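Local coordinates for leucyl-trna synthetase (PDB 5FOC), which joins leucine to its tRNA as a whole enzyme, this piece being the editing domain, which probably deacylates wrongly charged tRNA, at residues S5-N17 against G125-T139. The protein carries 2 engineered substitutions. Sequence-based numbering, arbitrary orientation.
Sequences SQEYTLIKIFVSN and GSTLKPETAYGQNYT. Engineered in segment 5-17: Ser5 (natural residue Cys).
Ile11 and Ile13 send their CD1 methyls from strand 7-15 onto residues 125-139. Ile11 CD1 lies 3.8 Å from Ala133 CB and equally close to Thr127 CG2, its side chain slanting across that of Thr127. Thr127 OG1 stands opposite the backbone N (chi1 -174°). There it accepts the N-H of Lys129 in an ST turn, and CG2 is left facing Ile11. Ile13 divides its branches. CD1 lies 3.7 Å from Gly125 CA, while CG2 meets Thr139 OG1 tip to tip at 3.6 Å. The hydroxyl of Thr139 has its main polar partner in Thr228. The side chains of Gln136 and Ile13 cross at a slant, with Gln136 NE2 near Ile13 CD1. Gln136 NE2 gives an N-H to Tyr138 O at 2.8 Å, from above the carbonyl plane.

The strands are antiparallel neighbours in the large mixed sheet of the editing domain. Thr9 with Thr127 and Ile11 with Gly125 are hydrogen-bonded pairs, each with two backbone bonds. Leu10 and Ser126 form the non-hydrogen-bonded pair between them. Beyond strand 120-127 the chain folds through the 3-10 segment 130-135 under the Thr9 and Ile11 face.

Pro130 crosses Thr9 at about a right angle, its CG 3.6 Å from Thr9 OG1. One water is hydrogen-bonded to Thr9 OG1 and donates to Thr127 O. Lys360 of helix 352-365 touches both Thr9 and Pro130. On the other face, Leu128 CD2 and Ser126 OG approach the Tyr8 ring obliquely. Leu128 CD2 is 3.6 Å from Tyr8 CD2, and it also touches Gln6 NE2. The Ser126 hydroxyl is hydrogen-bonded to Ser251.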
loop_
_atom_site.group_PDB
_atom_site.type_symbol
_atom_site.label_atom_id
_atom_site.label_comp_id
_atom_site.label_asym_id
_atom_site.label_seq_id
_atom_site.Cartn_x
_atom_site.Cartn_y
_atom_site.Cartn_z
ATOM N N SER A 5 -13.704 10.754 -12.825
ATOM C CA SER A 5 -12.244 10.574 -12.473
ATOM C C SER A 5 -11.896 10.811 -10.991
ATOM O O SER A 5 -11.669 11.935 -10.543
ATOM C CB SER A 5 -11.347 11.459 -13.347
ATOM O OG SER A 5 -9.985 11.319 -12.957
ATOM N N GLN A 6 -11.824 9.724 -10.247
ATOM C CA GLN A 6 -11.581 9.758 -8.807
ATOM C C GLN A 6 -10.068 10.058 -8.501
ATOM O O GLN A 6 -9.205 9.477 -9.131
ATOM C CB GLN A 6 -11.999 8.391 -8.254
ATOM C CG GLN A 6 -11.911 8.202 -6.758
ATOM C CD GLN A 6 -12.731 9.212 -5.991
ATOM O OE1 GLN A 6 -13.929 9.020 -5.787
ATOM N NE2 GLN A 6 -12.086 10.304 -5.561
ATOM N N GLU A 7 -9.790 11.028 -7.624
ATOM C CA GLU A 7 -8.436 11.360 -7.234
ATOM C C GLU A 7 -8.134 10.519 -5.968
ATOM O O GLU A 7 -8.957 10.436 -5.059
ATOM C CB GLU A 7 -8.276 12.850 -6.959
ATOM C CG GLU A 7 -6.886 13.215 -6.478
ATOM C CD GLU A 7 -6.623 14.699 -6.439
ATOM O OE1 GLU A 7 -6.362 15.272 -7.513
ATOM O OE2 GLU A 7 -6.673 15.304 -5.326
ATOM N N TYR A 8 -6.988 9.854 -5.981
ATOM C CA TYR A 8 -6.496 9.068 -4.836
ATOM C C TYR A 8 -5.254 9.754 -4.320
ATOM O O TYR A 8 -4.542 10.430 -5.084
ATOM C CB TYR A 8 -6.149 7.644 -5.271
ATOM C CG TYR A 8 -7.324 6.849 -5.784
ATOM C CD1 TYR A 8 -7.755 6.998 -7.127
ATOM C CD2 TYR A 8 -8.103 6.085 -4.945
ATOM C CE1 TYR A 8 -8.851 6.291 -7.586
ATOM C CE2 TYR A 8 -9.188 5.358 -5.388
ATOM C CZ TYR A 8 -9.583 5.514 -6.728
ATOM O OH TYR A 8 -10.650 4.781 -7.125
ATOM N N THR A 9 -4.929 9.507 -3.036
ATOM C CA THR A 9 -3.649 9.920 -2.492
ATOM C C THR A 9 -2.854 8.625 -2.325
ATOM O O THR A 9 -3.363 7.676 -1.782
ATOM C CB THR A 9 -3.766 10.648 -1.154
ATOM O OG1 THR A 9 -4.610 11.776 -1.287
ATOM C CG2 THR A 9 -2.392 11.135 -0.704
ATOM N N LEU A 10 -1.740 8.560 -3.005
ATOM C CA LEU A 10 -0.784 7.459 -2.813
ATOM C C LEU A 10 0.212 7.840 -1.728
ATOM O O LEU A 10 0.782 8.916 -1.733
ATOM C CB LEU A 10 -0.043 7.118 -4.109
ATOM C CG LEU A 10 -0.893 6.910 -5.364
ATOM C CD1 LEU A 10 0.001 6.469 -6.506
ATOM C CD2 LEU A 10 -2.036 5.955 -5.111
ATOM N N ILE A 11 0.378 6.926 -0.775
ATOM C CA ILE A 11 1.308 7.109 0.344
ATOM C C ILE A 11 2.457 6.141 0.127
ATOM O O ILE A 11 2.243 4.993 -0.223
ATOM C CB ILE A 11 0.577 6.870 1.676
ATOM C CG1 ILE A 11 -0.557 7.930 1.842
ATOM C CG2 ILE A 11 1.532 6.937 2.867
ATOM C CD1 ILE A 11 -1.438 7.744 3.049
ATOM N N LYS A 12 3.681 6.667 0.349
ATOM C CA LYS A 12 4.895 5.833 0.284
ATOM C C LYS A 12 4.969 4.934 1.501
ATOM O O LYS A 12 5.051 5.420 2.596
ATOM C CB LYS A 12 6.124 6.687 0.168
ATOM C CG LYS A 12 6.255 7.357 -1.193
ATOM C CD LYS A 12 7.333 8.387 -1.219
ATOM C CE LYS A 12 7.512 9.098 -2.536
ATOM N NZ LYS A 12 8.531 10.143 -2.371
ATOM N N ILE A 13 4.825 3.652 1.264
ATOM C CA ILE A 13 4.851 2.661 2.326
ATOM C C ILE A 13 6.200 1.919 2.192
ATOM O O ILE A 13 6.374 1.051 1.375
ATOM C CB ILE A 13 3.628 1.701 2.276
ATOM C CG1 ILE A 13 2.326 2.462 2.522
ATOM C CG2 ILE A 13 3.743 0.599 3.310
ATOM C CD1 ILE A 13 1.077 1.617 2.354
ATOM N N PHE A 14 7.134 2.284 3.076
ATOM C CA PHE A 14 8.493 1.789 2.961
ATOM C C PHE A 14 8.571 0.409 3.629
ATOM O O PHE A 14 7.869 0.132 4.604
ATOM C CB PHE A 14 9.434 2.727 3.740
ATOM C CG PHE A 14 9.514 4.126 3.164
ATOM C CD1 PHE A 14 10.376 4.418 2.122
ATOM C CD2 PHE A 14 8.715 5.131 3.663
ATOM C CE1 PHE A 14 10.403 5.693 1.573
ATOM C CE2 PHE A 14 8.750 6.417 3.122
ATOM C CZ PHE A 14 9.579 6.691 2.070
ATOM N N VAL A 15 9.403 -0.443 3.046
ATOM C CA VAL A 15 9.740 -1.741 3.648
ATOM C C VAL A 15 10.872 -1.593 4.687
ATOM O O VAL A 15 11.887 -0.989 4.407
ATOM C CB VAL A 15 10.164 -2.726 2.543
ATOM C CG1 VAL A 15 10.783 -4.012 3.092
ATOM C CG2 VAL A 15 8.976 -3.027 1.609
ATOM N N SER A 16 10.596 -2.115 5.884
ATOM C CA SER A 16 11.567 -2.118 7.012
ATOM C C SER A 16 12.711 -3.106 6.751
ATOM O O SER A 16 13.858 -2.711 6.785
ATOM C CB SER A 16 10.861 -2.447 8.356
ATOM O OG SER A 16 9.684 -1.671 8.560
ATOM N N ASN A 17 12.388 -4.352 6.451
ATOM C CA ASN A 17 13.439 -5.377 6.227
ATOM C C ASN A 17 13.666 -5.663 4.779
ATOM O O ASN A 17 13.179 -6.652 4.216
ATOM C CB ASN A 17 13.178 -6.670 7.005
ATOM C CG ASN A 17 14.454 -7.566 7.153
ATOM O OD1 ASN A 17 15.329 -7.671 6.264
ATOM N ND2 ASN A 17 14.543 -8.227 8.288
ATOM N N GLY A 125 0.616 2.791 -1.465
ATOM C CA GLY A 125 -0.632 2.573 -0.777
ATOM C C GLY A 125 -1.598 3.614 -1.324
ATOM O O GLY A 125 -1.194 4.728 -1.477
ATOM N N SER A 126 -2.844 3.232 -1.480
ATOM C CA SER A 126 -3.853 4.171 -2.053
ATOM C C SER A 126 -4.943 4.434 -1.011
ATOM O O SER A 126 -5.454 3.477 -0.408
ATOM C CB SER A 126 -4.408 3.471 -3.261
ATOM O OG SER A 126 -5.359 4.388 -3.810
ATOM N N THR A 127 -5.343 5.703 -0.835
ATOM C CA THR A 127 -6.377 6.063 0.115
ATOM C C THR A 127 -7.217 7.246 -0.419
ATOM O O THR A 127 -6.667 8.162 -1.066
ATOM C CB THR A 127 -5.795 6.395 1.528
ATOM O OG1 THR A 127 -6.850 6.597 2.455
ATOM C CG2 THR A 127 -4.917 7.597 1.508
ATOM N N LEU A 128 -8.499 7.200 -0.065
ATOM C CA LEU A 128 -9.364 8.368 -0.195
ATOM C C LEU A 128 -9.494 9.161 1.069
ATOM O O LEU A 128 -10.126 10.191 1.107
ATOM C CB LEU A 128 -10.754 7.927 -0.661
ATOM C CG LEU A 128 -10.763 7.233 -2.025
ATOM C CD1 LEU A 128 -12.091 6.553 -2.280
ATOM C CD2 LEU A 128 -10.375 8.226 -3.093
ATOM N N LYS A 129 -8.800 8.720 2.154
ATOM C CA LYS A 129 -8.879 9.390 3.398
ATOM C C LYS A 129 -7.456 9.637 3.938
ATOM O O LYS A 129 -7.072 9.056 4.991
ATOM C CB LYS A 129 -9.673 8.566 4.411
ATOM C CG LYS A 129 -11.028 8.004 4.078
ATOM C CD LYS A 129 -11.558 7.348 5.368
ATOM C CE LYS A 129 -12.667 6.346 5.154
ATOM N NZ LYS A 129 -13.292 5.880 6.428
ATOM N N PRO A 130 -6.654 10.457 3.245
ATOM C CA PRO A 130 -5.250 10.684 3.686
ATOM C C PRO A 130 -5.100 11.235 5.077
ATOM O O PRO A 130 -4.065 10.937 5.713
ATOM C CB PRO A 130 -4.668 11.659 2.671
ATOM C CG PRO A 130 -5.921 12.305 2.037
ATOM C CD PRO A 130 -6.978 11.253 2.039
ATOM N N GLU A 131 -6.090 11.949 5.587
ATOM C CA GLU A 131 -6.098 12.526 6.932
ATOM C C GLU A 131 -6.038 11.455 8.052
ATOM O O GLU A 131 -5.886 11.813 9.219
ATOM C CB GLU A 131 -7.298 13.485 7.134
ATOM C CG GLU A 131 -8.680 12.832 7.173
ATOM C CD GLU A 131 -9.243 12.342 5.818
ATOM O OE1 GLU A 131 -8.643 12.595 4.736
ATOM O OE2 GLU A 131 -10.315 11.682 5.850
ATOM N N THR A 132 -6.324 10.211 7.703
ATOM C CA THR A 132 -6.307 9.080 8.642
ATOM C C THR A 132 -4.952 8.373 8.653
ATOM O O THR A 132 -4.825 7.433 9.424
ATOM C CB THR A 132 -7.428 8.045 8.287
ATOM O OG1 THR A 132 -7.135 7.346 7.062
ATOM C CG2 THR A 132 -8.851 8.769 8.194
ATOM N N ALA A 133 -3.984 8.803 7.865
ATOM C CA ALA A 133 -2.725 8.053 7.717
ATOM C C ALA A 133 -1.985 7.906 9.055
ATOM O O ALA A 133 -1.224 6.894 9.258
ATOM C CB ALA A 133 -1.821 8.696 6.709
ATOM N N TYR A 134 -2.127 8.877 9.945
ATOM C CA TYR A 134 -1.415 8.726 11.297
ATOM C C TYR A 134 -1.860 7.459 11.996
ATOM O O TYR A 134 -1.022 6.862 12.765
ATOM C CB TYR A 134 -1.701 9.936 12.171
ATOM C CG TYR A 134 -1.157 9.947 13.574
ATOM C CD1 TYR A 134 0.191 10.176 13.770
ATOM C CD2 TYR A 134 -1.982 9.859 14.654
ATOM C CE1 TYR A 134 0.718 10.264 15.064
ATOM C CE2 TYR A 134 -1.478 9.926 15.964
ATOM C CZ TYR A 134 -0.132 10.156 16.125
ATOM O OH TYR A 134 0.400 10.234 17.369
ATOM N N GLY A 135 -3.108 7.030 11.832
ATOM C CA GLY A 135 -3.642 5.835 12.478
ATOM C C GLY A 135 -3.357 4.509 11.816
ATOM O O GLY A 135 -3.919 3.518 12.221
ATOM N N GLN A 136 -2.569 4.492 10.743
ATOM C CA GLN A 136 -2.342 3.278 9.989
ATOM C C GLN A 136 -1.670 2.219 10.898
ATOM O O GLN A 136 -0.650 2.558 11.498
ATOM C CB GLN A 136 -1.462 3.526 8.772
ATOM C CG GLN A 136 -1.383 2.326 7.869
ATOM C CD GLN A 136 -0.541 2.494 6.641
ATOM O OE1 GLN A 136 -0.129 3.600 6.313
ATOM N NE2 GLN A 136 -0.194 1.378 5.994
ATOM N N ASN A 137 -2.271 1.060 10.983
ATOM C CA ASN A 137 -1.678 -0.066 11.805
ATOM C C ASN A 137 -1.186 -1.251 11.015
ATOM O O ASN A 137 -0.370 -2.064 11.509
ATOM C CB ASN A 137 -2.584 -0.426 12.991
ATOM C CG ASN A 137 -3.991 -0.817 12.627
ATOM O OD1 ASN A 137 -4.522 -0.364 11.572
ATOM N ND2 ASN A 137 -4.659 -1.559 13.489
ATOM N N TYR A 138 -1.623 -1.411 9.766
ATOM C CA TYR A 138 -1.231 -2.453 8.875
ATOM C C TYR A 138 -1.248 -1.933 7.438
ATOM O O TYR A 138 -1.619 -0.751 7.218
ATOM C CB TYR A 138 -2.126 -3.703 8.991
ATOM C CG TYR A 138 -2.008 -4.336 10.331
ATOM C CD1 TYR A 138 -0.957 -5.192 10.553
ATOM C CD2 TYR A 138 -2.860 -4.042 11.372
ATOM C CE1 TYR A 138 -0.797 -5.774 11.796
ATOM C CE2 TYR A 138 -2.733 -4.646 12.621
ATOM C CZ TYR A 138 -1.641 -5.492 12.828
ATOM O OH TYR A 138 -1.486 -6.053 14.121
ATOM N N THR A 139 -0.763 -2.759 6.540
ATOM C CA THR A 139 -0.844 -2.507 5.102
ATOM C C THR A 139 -1.541 -3.698 4.480
ATOM O O THR A 139 -1.174 -4.827 4.664
ATOM C CB THR A 139 0.588 -2.331 4.519
ATOM O OG1 THR A 139 1.184 -1.162 5.080
ATOM C CG2 THR A 139 0.560 -2.299 2.993
HETATM O O HOH W 1 -7.181 11.010 -1.309
#